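Local coordinates for protein serine acetyltransferase (Entamoeba histolytica, PDB 3P1B) that probably transfers an acetyl group from acetyl-CoA to the hydroxyl of L-serine, giving O-acetylserine for cysteine synthesis, at residues G188-I193 / T221-T226; I243-H248 / R259-N264; F24-D29 / P48-K53; R102-D107 / P129-V134. All blocks are in the same frame, centred on the assembly; numbering follows the deposited sequence.

Interaction 1 of 4, residues G188-I193 / T221-T226; sequences GETAII and TKRHPT. With SO4 (sulfate ion), chain D.
Glu-189 and Arg-223 form a salt bridge: guanidinium NH2 meets carboxylate OE2 at 3.0 Å, nearly straight (167°), on the anti lone pair and in the guanidinium plane, although the two planes stand 72° apart. The same guanidinium gives NH1 to Thr-221 O within its own segment, and NE and NH2 to O1 and O4 of a sulfate, probably from the crystallisation liquor, which His-209 also binds. Glu-189 OE1 turns to Tyr-144.

Thr-190 supplies the other polar grip. Chi1 of 72° sets OG1 between its backbone N and carbonyl carbon, where it accepts Arg-223 N at 2.8 Å, almost linearly, and a weak bond from His-224 N. Lys-222, bent at chi2 and chi3, brings NZ to Thr-190 O at 3.1 Å and is held as well by His-224 O and Thr-226 OG1.

The His-224 ring is sandwiched. Gly-188 CA lies 3.6 Å from the ring centroid on one face, a CH-pi contact, and Arg-223 CG lies over the opposite face.

Backbone pairing follows: Ile-192 N donates to Pro-225 O at 3.0 Å, and Ile-192 bridges Thr-226 in parallel, joining adjacent coils of the left-handed beta-helix of this hexapeptide-repeat family. With all three guanidinium nitrogens engaged, NH2 twice, Arg-223 is fixed in rotation and probably shares its charge between Glu-189 and the bound sulfate.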
loop_
_atom_site.group_PDB
_atom_site.type_symbol
_atom_site.label_atom_id
_atom_site.label_comp_id
_atom_site.label_asym_id
_atom_site.label_seq_id
_atom_site.Cartn_x
_atom_site.Cartn_y
_atom_site.Cartn_z
ATOM N N GLY A 188 -11.445 -11.804 6.536
ATOM C CA GLY A 188 -11.492 -11.977 7.989
ATOM C C GLY A 188 -11.104 -13.350 8.486
ATOM O O GLY A 188 -11.062 -14.328 7.697
ATOM N N GLU A 189 -10.800 -13.398 9.800
ATOM C CA GLU A 189 -10.191 -14.563 10.452
ATOM C C GLU A 189 -11.049 -15.816 10.277
ATOM O O GLU A 189 -10.519 -16.907 10.206
ATOM C CB GLU A 189 -9.905 -14.268 11.948
ATOM C CG GLU A 189 -9.695 -15.476 12.820
ATOM C CD GLU A 189 -9.252 -15.122 14.272
ATOM O OE1 GLU A 189 -8.345 -15.793 14.789
ATOM O OE2 GLU A 189 -9.791 -14.155 14.863
ATOM N N THR A 190 -12.355 -15.643 10.143
ATOM C CA THR A 190 -13.240 -16.795 10.076
ATOM C C THR A 190 -13.908 -16.884 8.713
ATOM O O THR A 190 -14.877 -17.632 8.521
ATOM C CB THR A 190 -14.308 -16.846 11.233
ATOM O OG1 THR A 190 -15.337 -15.850 11.058
ATOM C CG2 THR A 190 -13.634 -16.685 12.580
ATOM N N ALA A 191 -13.360 -16.131 7.755
ATOM C CA ALA A 191 -13.829 -16.212 6.360
ATOM C C ALA A 191 -13.634 -17.643 5.809
ATOM O O ALA A 191 -12.642 -18.307 6.089
ATOM C CB ALA A 191 -13.044 -15.227 5.487
ATOM N N ILE A 192 -14.610 -18.149 5.045
ATOM C CA ILE A 192 -14.394 -19.445 4.362
ATOM C C ILE A 192 -14.702 -19.177 2.892
ATOM O O ILE A 192 -15.720 -18.603 2.628
ATOM C CB ILE A 192 -15.330 -20.535 4.947
ATOM C CG1 ILE A 192 -14.751 -21.025 6.282
ATOM C CG2 ILE A 192 -15.543 -21.704 3.963
ATOM C CD1 ILE A 192 -15.770 -21.739 7.115
ATOM N N ILE A 193 -13.792 -19.501 1.975
ATOM C CA ILE A 193 -13.984 -19.199 0.549
ATOM C C ILE A 193 -13.751 -20.513 -0.240
ATOM O O ILE A 193 -12.769 -21.193 -0.063
ATOM C CB ILE A 193 -13.012 -18.054 -0.012
ATOM C CG1 ILE A 193 -13.160 -16.712 0.775
ATOM C CG2 ILE A 193 -13.324 -17.808 -1.489
ATOM C CD1 ILE A 193 -11.959 -15.639 0.543
ATOM N N THR A 221 -14.834 -16.344 17.563
ATOM C CA THR A 221 -16.143 -16.875 17.076
ATOM C C THR A 221 -16.426 -16.675 15.594
ATOM O O THR A 221 -16.003 -15.663 15.023
ATOM C CB THR A 221 -17.418 -16.415 17.831
ATOM O OG1 THR A 221 -17.932 -15.197 17.259
ATOM C CG2 THR A 221 -17.203 -16.325 19.343
ATOM N N LYS A 222 -17.212 -17.588 15.001
ATOM C CA LYS A 222 -17.498 -17.522 13.563
ATOM C C LYS A 222 -18.280 -16.264 13.235
ATOM O O LYS A 222 -19.431 -16.085 13.685
ATOM C CB LYS A 222 -18.198 -18.796 13.040
ATOM C CG LYS A 222 -18.967 -18.658 11.701
ATOM C CD LYS A 222 -18.051 -18.256 10.529
ATOM C CE LYS A 222 -18.425 -18.979 9.236
ATOM N NZ LYS A 222 -17.850 -18.257 8.094
ATOM N N ARG A 223 -17.670 -15.359 12.472
ATOM C CA ARG A 223 -18.308 -14.031 12.308
ATOM C C ARG A 223 -18.159 -13.345 10.932
ATOM O O ARG A 223 -18.616 -12.205 10.736
ATOM C CB ARG A 223 -17.867 -13.107 13.467
ATOM C CG ARG A 223 -16.411 -12.621 13.382
ATOM C CD ARG A 223 -15.802 -12.245 14.730
ATOM N NE ARG A 223 -14.364 -11.875 14.605
ATOM C CZ ARG A 223 -13.340 -12.722 14.567
ATOM N NH1 ARG A 223 -13.537 -14.033 14.645
ATOM N NH2 ARG A 223 -12.084 -12.276 14.485
ATOM N N HIS A 224 -17.530 -14.057 9.998
ATOM C CA HIS A 224 -17.149 -13.545 8.668
ATOM C C HIS A 224 -17.929 -14.424 7.627
ATOM O O HIS A 224 -18.414 -15.499 7.994
ATOM C CB HIS A 224 -15.614 -13.644 8.535
ATOM C CG HIS A 224 -14.825 -12.918 9.613
ATOM N ND1 HIS A 224 -14.962 -11.566 9.862
ATOM C CD2 HIS A 224 -13.824 -13.339 10.427
ATOM C CE1 HIS A 224 -14.111 -11.193 10.794
ATOM N NE2 HIS A 224 -13.394 -12.248 11.154
ATOM N N PRO A 225 -18.081 -13.982 6.346
ATOM C CA PRO A 225 -18.822 -14.846 5.415
ATOM C C PRO A 225 -18.217 -16.221 5.089
ATOM O O PRO A 225 -17.071 -16.488 5.357
ATOM C CB PRO A 225 -18.890 -14.004 4.120
ATOM C CG PRO A 225 -18.677 -12.564 4.586
ATOM C CD PRO A 225 -17.645 -12.742 5.682
ATOM N N THR A 226 -19.050 -17.068 4.488
ATOM C CA THR A 226 -18.677 -18.347 3.918
ATOM C C THR A 226 -19.152 -18.211 2.483
ATOM O O THR A 226 -20.300 -17.895 2.248
ATOM C CB THR A 226 -19.445 -19.463 4.615
ATOM O OG1 THR A 226 -18.893 -19.638 5.927
ATOM C CG2 THR A 226 -19.377 -20.787 3.814
HETATM S S SO4 D . -13.253 -8.680 12.859
HETATM O O1 SO4 D . -14.391 -9.406 13.341
HETATM O O2 SO4 D . -13.288 -8.531 11.397
HETATM O O3 SO4 D . -13.098 -7.365 13.479
HETATM O O4 SO4 D . -12.140 -9.557 13.185
#

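Interaction 2 of 4, residues I243-H248 / R259-N264; sequences IIVGSH and RDVDSN
Two successive coils of the left-handed beta-helix meet where Ile-244 and Val-245 run beside Asp-260 and Val-261, the segment directions 15° apart. Val-261 N donates to Ile-244 O at 2.8 Å, and Val-261 O accepts Gly-246 N at 2.7 Å. Val-245 and Val-261 project together from neighbouring coils, Val-245 CG2 4.1 Å from Val-261 CB. Such coil-on-coil stacking of equivalent positions builds the left-handed beta-helix of the hexapeptide-repeat family; on the other side, Val-245 bonds through its backbone to Thr-226 and Gly-228. Beyond the bridge, side chains and backbone both continue the pairing. Asp-260 OD1 receives Ile-244 N at 2.6 Å from above the carboxylate plane, 45° out of it. Ser-263 OG takes a weak bond from Ser-247 N, while Asn-264 N donates to Ser-247 O at 2.8 Å. The His-248 ring and Asn-264 amide are nearly parallel, planes 7° apart, with Asn-264 OD1 3.7 Å from His-248 CB.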
loop_
_atom_site.group_PDB
_atom_site.type_symbol
_atom_site.label_atom_id
_atom_site.label_comp_id
_atom_site.label_asym_id
_atom_site.label_seq_id
_atom_site.Cartn_x
_atom_site.Cartn_y
_atom_site.Cartn_z
ATOM N N ILE A 243 -22.659 -14.733 7.276
ATOM C CA ILE A 243 -23.701 -14.920 6.282
ATOM C C ILE A 243 -23.219 -15.946 5.270
ATOM O O ILE A 243 -22.080 -16.300 5.310
ATOM C CB ILE A 243 -24.087 -13.588 5.615
ATOM C CG1 ILE A 243 -22.898 -12.922 4.884
ATOM C CG2 ILE A 243 -24.752 -12.660 6.647
ATOM C CD1 ILE A 243 -23.346 -11.681 4.034
ATOM N N ILE A 244 -24.108 -16.482 4.431
ATOM C CA ILE A 244 -23.692 -17.435 3.406
ATOM C C ILE A 244 -23.949 -16.895 2.005
ATOM O O ILE A 244 -25.041 -16.437 1.692
ATOM C CB ILE A 244 -24.297 -18.867 3.625
ATOM C CG1 ILE A 244 -23.625 -19.528 4.826
ATOM C CG2 ILE A 244 -24.068 -19.782 2.395
ATOM C CD1 ILE A 244 -24.375 -20.701 5.370
ATOM N N VAL A 245 -22.898 -16.910 1.192
ATOM C CA VAL A 245 -23.036 -16.634 -0.214
ATOM C C VAL A 245 -22.930 -17.970 -0.947
ATOM O O VAL A 245 -21.942 -18.688 -0.813
ATOM C CB VAL A 245 -21.990 -15.639 -0.717
ATOM C CG1 VAL A 245 -22.084 -15.522 -2.225
ATOM C CG2 VAL A 245 -22.221 -14.262 -0.054
ATOM N N GLY A 246 -23.955 -18.316 -1.720
ATOM C CA GLY A 246 -23.945 -19.609 -2.409
ATOM C C GLY A 246 -22.980 -19.617 -3.576
ATOM O O GLY A 246 -22.295 -18.613 -3.824
ATOM N N SER A 247 -22.942 -20.741 -4.299
ATOM C CA SER A 247 -22.105 -20.902 -5.477
ATOM C C SER A 247 -22.691 -20.199 -6.701
ATOM O O SER A 247 -23.905 -19.915 -6.746
ATOM C CB SER A 247 -21.862 -22.388 -5.758
ATOM O OG SER A 247 -21.341 -23.049 -4.610
ATOM N N HIS A 248 -21.832 -19.894 -7.678
ATOM C CA HIS A 248 -22.228 -19.188 -8.908
ATOM C C HIS A 248 -22.977 -17.884 -8.618
ATOM O O HIS A 248 -24.042 -17.665 -9.181
ATOM C CB HIS A 248 -23.082 -20.109 -9.823
ATOM C CG HIS A 248 -22.372 -21.379 -10.209
ATOM N ND1 HIS A 248 -22.497 -22.547 -9.483
ATOM C CD2 HIS A 248 -21.473 -21.642 -11.192
ATOM C CE1 HIS A 248 -21.727 -23.484 -10.015
ATOM N NE2 HIS A 248 -21.099 -22.961 -11.054
ATOM N N ARG A 259 -26.888 -9.866 4.267
ATOM C CA ARG A 259 -27.742 -11.073 4.453
ATOM C C ARG A 259 -27.396 -12.207 3.437
ATOM O O ARG A 259 -26.706 -11.960 2.447
ATOM C CB ARG A 259 -29.253 -10.702 4.545
ATOM C CG ARG A 259 -30.034 -10.340 3.253
ATOM C CD ARG A 259 -30.963 -11.531 2.807
ATOM N NE ARG A 259 -32.104 -11.144 1.949
ATOM C CZ ARG A 259 -33.046 -11.980 1.495
ATOM N NH1 ARG A 259 -33.005 -13.283 1.798
ATOM N NH2 ARG A 259 -34.041 -11.514 0.730
ATOM N N ASP A 260 -27.854 -13.440 3.694
ATOM C CA ASP A 260 -27.522 -14.585 2.819
ATOM C C ASP A 260 -27.815 -14.316 1.342
ATOM O O ASP A 260 -28.730 -13.552 1.008
ATOM C CB ASP A 260 -28.247 -15.859 3.281
ATOM C CG ASP A 260 -27.645 -16.450 4.536
ATOM O OD1 ASP A 260 -26.560 -16.016 4.959
ATOM O OD2 ASP A 260 -28.236 -17.386 5.097
ATOM N N VAL A 261 -27.004 -14.916 0.476
ATOM C CA VAL A 261 -27.166 -14.786 -0.963
ATOM C C VAL A 261 -27.258 -16.193 -1.565
ATOM O O VAL A 261 -26.291 -16.967 -1.532
ATOM C CB VAL A 261 -26.021 -13.954 -1.625
ATOM C CG1 VAL A 261 -26.136 -13.973 -3.162
ATOM C CG2 VAL A 261 -26.004 -12.494 -1.101
ATOM N N ASP A 262 -28.432 -16.506 -2.115
ATOM C CA ASP A 262 -28.710 -17.814 -2.699
ATOM C C ASP A 262 -27.819 -18.075 -3.906
ATOM O O ASP A 262 -27.477 -17.139 -4.640
ATOM C CB ASP A 262 -30.176 -17.892 -3.128
ATOM C CG ASP A 262 -31.136 -17.968 -1.943
ATOM O OD1 ASP A 262 -30.709 -18.421 -0.847
ATOM O OD2 ASP A 262 -32.312 -17.560 -2.098
ATOM N N SER A 263 -27.452 -19.341 -4.107
ATOM C CA SER A 263 -26.698 -19.764 -5.289
ATOM C C SER A 263 -27.328 -19.299 -6.618
ATOM O O SER A 263 -28.523 -18.956 -6.685
ATOM C CB SER A 263 -26.524 -21.282 -5.299
ATOM O OG SER A 263 -25.577 -21.717 -4.335
ATOM N N ASN A 264 -26.502 -19.251 -7.661
ATOM C CA ASN A 264 -26.953 -18.984 -9.037
ATOM C C ASN A 264 -27.616 -17.612 -9.295
ATOM O O ASN A 264 -28.509 -17.500 -10.152
ATOM C CB ASN A 264 -27.856 -20.132 -9.530
ATOM C CG ASN A 264 -27.217 -21.505 -9.343
ATOM O OD1 ASN A 264 -26.343 -21.910 -10.112
ATOM N ND2 ASN A 264 -27.680 -22.240 -8.335
#

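Interaction 3 of 4, residues F24-D29 / P48-K53; sequences FHSKRD and PDFFMK. With SO4 (sulfate ion), chain E.
His-25 and Asp-49 meet at an angle, ring and carboxylate planes 55° apart, with OD2 at the imidazole edge and close to the ring plane. His-25 ND1 donates to Asp-49 OD2 at 3.2 Å on its syn side, though tilted out of the carboxylate plane. Ser-26 N reaches the same oxygen at 3.0 Å from the opposite face, so two donors straddle OD2; OD1 turns to Tyr-17. Chi1 of -76° leaves the Asp-49 carboxylate anti to its carbonyl carbon, directed at the turn. The Phe-50 ring brings CE1 to 3.7 Å from Ser-26 CB and CE2 to 3.3 Å from Phe-24 O. Asp-29 crosses Lys-53 at about a right angle: Lys-53 NZ stays 4.3 Å from Asp-29 OD2, beyond a salt bridge, and Asp-29 OD1 accepts from His-54 N. One water links Phe-24 O to Asp-49 N. The contact ties the loop before helix 37-46 to the 3-10 turn after it. Gripped from both faces, the Asp-49 charge is probably stabilised, which would favour its ionised form.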
loop_
_atom_site.group_PDB
_atom_site.type_symbol
_atom_site.label_atom_id
_atom_site.label_comp_id
_atom_site.label_asym_id
_atom_site.label_seq_id
_atom_site.Cartn_x
_atom_site.Cartn_y
_atom_site.Cartn_z
ATOM N N PHE A 24 5.124 -23.529 -16.464
ATOM C CA PHE A 24 5.698 -23.254 -15.133
ATOM C C PHE A 24 7.243 -23.288 -15.206
ATOM O O PHE A 24 7.954 -23.238 -14.186
ATOM C CB PHE A 24 5.158 -24.286 -14.093
ATOM C CG PHE A 24 3.646 -24.326 -13.998
ATOM C CD1 PHE A 24 2.975 -23.377 -13.227
ATOM C CD2 PHE A 24 2.898 -25.288 -14.680
ATOM C CE1 PHE A 24 1.588 -23.364 -13.116
ATOM C CE2 PHE A 24 1.475 -25.284 -14.618
ATOM C CZ PHE A 24 0.823 -24.312 -13.811
ATOM N N HIS A 25 7.749 -23.358 -16.437
ATOM C CA HIS A 25 9.167 -23.416 -16.705
ATOM C C HIS A 25 9.585 -22.253 -17.590
ATOM O O HIS A 25 8.772 -21.716 -18.348
ATOM C CB HIS A 25 9.547 -24.731 -17.419
ATOM C CG HIS A 25 9.375 -25.958 -16.571
ATOM N ND1 HIS A 25 9.994 -26.111 -15.347
ATOM C CD2 HIS A 25 8.690 -27.103 -16.793
ATOM C CE1 HIS A 25 9.693 -27.295 -14.847
ATOM N NE2 HIS A 25 8.888 -27.913 -15.697
ATOM N N SER A 26 10.863 -21.893 -17.478
ATOM C CA SER A 26 11.506 -20.911 -18.356
ATOM C C SER A 26 13.023 -20.990 -18.258
ATOM O O SER A 26 13.580 -21.218 -17.177
ATOM C CB SER A 26 11.056 -19.488 -18.019
ATOM O OG SER A 26 11.871 -18.572 -18.700
ATOM N N LYS A 27 13.697 -20.757 -19.389
ATOM C CA LYS A 27 15.163 -20.736 -19.446
ATOM C C LYS A 27 15.761 -19.346 -19.190
ATOM O O LYS A 27 16.987 -19.194 -19.078
ATOM C CB LYS A 27 15.658 -21.260 -20.817
ATOM C CG LYS A 27 15.227 -22.714 -21.174
ATOM C CD LYS A 27 15.184 -22.899 -22.724
ATOM C CE LYS A 27 15.139 -24.392 -23.171
ATOM N NZ LYS A 27 14.596 -24.573 -24.591
ATOM N N ARG A 28 14.916 -18.316 -19.133
ATOM C CA ARG A 28 15.419 -16.926 -18.992
ATOM C C ARG A 28 15.993 -16.679 -17.589
ATOM O O ARG A 28 15.411 -17.149 -16.609
ATOM C CB ARG A 28 14.281 -15.942 -19.271
ATOM C CG ARG A 28 13.724 -16.019 -20.694
ATOM C CD ARG A 28 12.397 -15.283 -20.832
ATOM N NE ARG A 28 11.834 -15.194 -22.196
ATOM C CZ ARG A 28 12.346 -14.480 -23.194
ATOM N NH1 ARG A 28 13.498 -13.813 -23.028
ATOM N NH2 ARG A 28 11.723 -14.474 -24.374
ATOM N N ASP A 29 17.123 -15.974 -17.476
ATOM C CA ASP A 29 17.513 -15.433 -16.176
ATOM C C ASP A 29 16.800 -14.080 -16.006
ATOM O O ASP A 29 16.972 -13.181 -16.838
ATOM C CB ASP A 29 19.037 -15.345 -16.010
ATOM C CG ASP A 29 19.686 -16.729 -15.811
ATOM O OD1 ASP A 29 18.950 -17.757 -15.832
ATOM O OD2 ASP A 29 20.932 -16.789 -15.607
ATOM N N PRO A 48 11.160 -22.060 -9.099
ATOM C CA PRO A 48 12.564 -21.781 -9.214
ATOM C C PRO A 48 12.989 -21.171 -10.584
ATOM O O PRO A 48 13.896 -20.352 -10.591
ATOM C CB PRO A 48 13.204 -23.159 -8.950
ATOM C CG PRO A 48 12.045 -24.012 -8.355
ATOM C CD PRO A 48 10.947 -23.515 -9.129
ATOM N N ASP A 49 12.325 -21.470 -11.699
ATOM C CA ASP A 49 12.813 -20.856 -12.952
ATOM C C ASP A 49 12.745 -19.343 -12.977
ATOM O O ASP A 49 13.464 -18.684 -13.738
ATOM C CB ASP A 49 12.107 -21.456 -14.160
ATOM C CG ASP A 49 12.659 -22.845 -14.492
ATOM O OD1 ASP A 49 13.773 -23.198 -14.033
ATOM O OD2 ASP A 49 12.009 -23.565 -15.223
ATOM N N PHE A 50 11.904 -18.792 -12.111
ATOM C CA PHE A 50 11.503 -17.393 -12.230
ATOM C C PHE A 50 12.280 -16.488 -11.276
ATOM O O PHE A 50 12.202 -15.262 -11.352
ATOM C CB PHE A 50 9.974 -17.282 -12.144
ATOM C CG PHE A 50 9.269 -18.010 -13.256
ATOM C CD1 PHE A 50 9.257 -17.508 -14.552
ATOM C CD2 PHE A 50 8.666 -19.236 -13.023
ATOM C CE1 PHE A 50 8.633 -18.205 -15.598
ATOM C CE2 PHE A 50 8.074 -19.936 -14.042
ATOM C CZ PHE A 50 8.010 -19.400 -15.336
ATOM N N PHE A 51 13.116 -17.105 -10.445
ATOM C CA PHE A 51 13.703 -16.412 -9.299
ATOM C C PHE A 51 15.097 -16.858 -9.033
ATOM O O PHE A 51 15.711 -16.402 -8.075
ATOM C CB PHE A 51 12.867 -16.670 -8.040
ATOM C CG PHE A 51 11.494 -16.096 -8.123
ATOM C CD1 PHE A 51 11.333 -14.720 -8.124
ATOM C CD2 PHE A 51 10.376 -16.921 -8.232
ATOM C CE1 PHE A 51 10.090 -14.170 -8.199
ATOM C CE2 PHE A 51 9.119 -16.367 -8.322
ATOM C CZ PHE A 51 8.978 -15.010 -8.300
ATOM N N MET A 52 15.590 -17.798 -9.824
ATOM C CA MET A 52 16.919 -18.359 -9.573
ATOM C C MET A 52 17.648 -18.394 -10.913
ATOM O O MET A 52 17.043 -18.724 -11.942
ATOM C CB MET A 52 16.813 -19.808 -9.046
ATOM C CG MET A 52 16.270 -20.045 -7.605
ATOM S SD MET A 52 16.800 -21.716 -7.032
ATOM C CE MET A 52 16.239 -21.848 -5.324
ATOM N N LYS A 53 18.935 -18.094 -10.919
ATOM C CA LYS A 53 19.708 -18.254 -12.167
ATOM C C LYS A 53 19.706 -19.753 -12.562
ATOM O O LYS A 53 19.844 -20.616 -11.686
ATOM C CB LYS A 53 21.127 -17.674 -12.010
ATOM C CG LYS A 53 21.158 -16.209 -11.538
ATOM C CD LYS A 53 21.510 -15.217 -12.691
ATOM C CE LYS A 53 20.913 -13.793 -12.422
ATOM N NZ LYS A 53 20.779 -12.942 -13.679
HETATM S S SO4 E . 19.760 -17.722 -6.878
HETATM O O1 SO4 E . 19.165 -18.327 -5.719
HETATM O O2 SO4 E . 19.042 -17.860 -8.119
HETATM O O3 SO4 E . 20.968 -18.402 -7.111
HETATM O O4 SO4 E . 20.132 -16.357 -6.723
HETATM O O HOH W 1 9.812 -22.883 -12.134
HETATM O O HOH W 2 15.457 -21.805 -15.528
#

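Interaction 4 of 4, residues R102-D107 / P129-V134; sequences RTLKTD and PGFQAV
Leu-104, Phe-131 and Val-134 join two antiparallel helices of the helical N-terminal part, 83-114 and 129-145; their short segments run 165° apart with axes 10.9 Å from each other. Apolar packing comes first. Leu-104 CD2 fits between the two side chains of the facing helix, 4.0 Å from Phe-131 CE1 and 3.9 Å from Val-134 CG1. Leu-104 and Val-134 overlap along their flanks, running in opposing senses, whereas Leu-104 and Phe-131 meet at a slant. Phe-131 reaches helix 83-114 because chi1 of -166° turns its ring away from the backbone N; Leu-104 also touches Phe-46 and Ile-135. Contacts between polar and apolar groups make up the rest. The Phe-131 ring presents its edge to the backbone, CE1 lying 3.4 Å from Leu-104 O, and Asp-107 CB is at that edge too. No hydrogen bond links the segments; OD1 of the buried Asp-107 instead forms a salt bridge with Arg-138, one turn beyond Val-134, and a hydrogen bond with Phe-177 N. The other oxygen, Asp-107 OD2, rests 3.4 Å from Val-134 CG1.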
loop_
_atom_site.group_PDB
_atom_site.type_symbol
_atom_site.label_atom_id
_atom_site.label_comp_id
_atom_site.label_asym_id
_atom_site.label_seq_id
_atom_site.Cartn_x
_atom_site.Cartn_y
_atom_site.Cartn_z
ATOM N N ARG A 102 0.794 -27.617 -5.177
ATOM C CA ARG A 102 -0.287 -27.954 -6.111
ATOM C C ARG A 102 -1.385 -26.923 -6.135
ATOM O O ARG A 102 -1.847 -26.522 -7.218
ATOM C CB ARG A 102 -0.857 -29.372 -5.815
ATOM C CG ARG A 102 0.292 -30.397 -5.960
ATOM C CD ARG A 102 -0.140 -31.837 -5.938
ATOM N NE ARG A 102 -0.334 -32.269 -4.565
ATOM C CZ ARG A 102 0.544 -32.965 -3.834
ATOM N NH1 ARG A 102 1.718 -33.364 -4.321
ATOM N NH2 ARG A 102 0.215 -33.280 -2.597
ATOM N N THR A 103 -1.795 -26.448 -4.966
ATOM C CA THR A 103 -2.882 -25.484 -4.944
ATOM C C THR A 103 -2.427 -24.179 -5.654
ATOM O O THR A 103 -3.200 -23.558 -6.401
ATOM C CB THR A 103 -3.289 -25.208 -3.495
ATOM O OG1 THR A 103 -3.507 -26.484 -2.849
ATOM C CG2 THR A 103 -4.533 -24.378 -3.433
ATOM N N LEU A 104 -1.187 -23.782 -5.414
ATOM C CA LEU A 104 -0.686 -22.533 -5.998
ATOM C C LEU A 104 -0.599 -22.595 -7.524
ATOM O O LEU A 104 -0.629 -21.539 -8.189
ATOM C CB LEU A 104 0.708 -22.191 -5.483
ATOM C CG LEU A 104 0.756 -21.694 -4.014
ATOM C CD1 LEU A 104 2.154 -21.688 -3.539
ATOM C CD2 LEU A 104 0.211 -20.334 -3.869
ATOM N N LYS A 105 -0.401 -23.800 -8.078
ATOM C CA LYS A 105 -0.439 -23.957 -9.527
ATOM C C LYS A 105 -1.846 -23.666 -9.955
ATOM O O LYS A 105 -2.061 -22.953 -10.957
ATOM C CB LYS A 105 0.024 -25.361 -9.954
ATOM C CG LYS A 105 1.495 -25.472 -9.841
ATOM C CD LYS A 105 1.864 -26.922 -10.131
ATOM C CE LYS A 105 1.287 -27.390 -11.454
ATOM N NZ LYS A 105 1.849 -28.767 -11.837
ATOM N N THR A 106 -2.812 -24.167 -9.191
ATOM C CA THR A 106 -4.169 -23.939 -9.602
ATOM C C THR A 106 -4.554 -22.434 -9.516
ATOM O O THR A 106 -5.502 -21.961 -10.215
ATOM C CB THR A 106 -5.207 -24.732 -8.804
ATOM O OG1 THR A 106 -5.316 -24.233 -7.465
ATOM C CG2 THR A 106 -4.977 -26.300 -8.823
ATOM N N ASP A 107 -3.953 -21.726 -8.575
ATOM C CA ASP A 107 -4.269 -20.283 -8.367
ATOM C C ASP A 107 -3.662 -19.502 -9.551
ATOM O O ASP A 107 -4.215 -18.513 -10.037
ATOM C CB ASP A 107 -3.579 -19.806 -7.086
ATOM C CG ASP A 107 -4.113 -20.477 -5.821
ATOM O OD1 ASP A 107 -5.307 -20.838 -5.641
ATOM O OD2 ASP A 107 -3.322 -20.609 -4.882
ATOM N N PRO A 129 0.429 -9.119 -7.421
ATOM C CA PRO A 129 0.398 -8.997 -5.954
ATOM C C PRO A 129 -0.545 -9.982 -5.310
ATOM O O PRO A 129 -0.212 -10.471 -4.218
ATOM C CB PRO A 129 -0.058 -7.527 -5.700
ATOM C CG PRO A 129 -0.915 -7.213 -6.972
ATOM C CD PRO A 129 -0.252 -8.000 -8.110
ATOM N N GLY A 130 -1.757 -10.134 -5.914
ATOM C CA GLY A 130 -2.654 -11.279 -5.579
ATOM C C GLY A 130 -1.893 -12.591 -5.342
ATOM O O GLY A 130 -2.066 -13.290 -4.307
ATOM N N PHE A 131 -0.988 -12.901 -6.248
ATOM C CA PHE A 131 -0.287 -14.131 -6.143
ATOM C C PHE A 131 0.779 -14.167 -5.065
ATOM O O PHE A 131 0.928 -15.188 -4.376
ATOM C CB PHE A 131 0.284 -14.561 -7.482
ATOM C CG PHE A 131 0.742 -15.992 -7.492
ATOM C CD1 PHE A 131 -0.178 -17.035 -7.332
ATOM C CD2 PHE A 131 2.069 -16.286 -7.539
ATOM C CE1 PHE A 131 0.190 -18.329 -7.320
ATOM C CE2 PHE A 131 2.491 -17.681 -7.545
ATOM C CZ PHE A 131 1.540 -18.688 -7.408
ATOM N N GLN A 132 1.492 -13.063 -4.864
ATOM C CA GLN A 132 2.485 -13.014 -3.778
ATOM C C GLN A 132 1.690 -13.189 -2.457
ATOM O O GLN A 132 2.073 -14.042 -1.648
ATOM C CB GLN A 132 3.316 -11.739 -3.818
ATOM C CG GLN A 132 3.719 -11.313 -5.260
ATOM C CD GLN A 132 4.448 -12.436 -6.039
ATOM O OE1 GLN A 132 5.427 -12.971 -5.556
ATOM N NE2 GLN A 132 3.961 -12.765 -7.248
ATOM N N ALA A 133 0.564 -12.495 -2.299
ATOM C CA ALA A 133 -0.272 -12.615 -1.082
ATOM C C ALA A 133 -0.624 -14.061 -0.752
ATOM O O ALA A 133 -0.598 -14.460 0.421
ATOM C CB ALA A 133 -1.533 -11.739 -1.109
ATOM N N VAL A 134 -0.987 -14.831 -1.767
ATOM C CA VAL A 134 -1.586 -16.180 -1.596
ATOM C C VAL A 134 -0.457 -17.122 -1.306
ATOM O O VAL A 134 -0.509 -18.015 -0.421
ATOM C CB VAL A 134 -2.346 -16.606 -2.876
ATOM C CG1 VAL A 134 -2.774 -18.039 -2.801
ATOM C CG2 VAL A 134 -3.671 -15.821 -2.980
#

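Interactions 1 and 2 both reach one parallel sheet of the beta-helix and touch, their centres about 14 Å apart: Thr-226 O lies 3.0 Å from Val-245 N and Thr-226 N 3.2 Å from Ile-243 O, both probable hydrogen bonds, so strand 226-227 connects them. Interactions 3 and 4 lie in the helical part, centres about 17 Å apart, and meet where Phe-24 CE2 packs on Lys-105 CE at 3.8 Å, in a cation-pi pair. Interaction 4 comes within about 9 Å of interaction 1 (nearest atoms), while interactions 2 and 3 sit on opposite sides of the chain's centre, their centres about 41 Å apart. Interactions 1 and 3 each have their own sulfate, probably from the crystallisation liquor; that of interaction 3 is less surely placed.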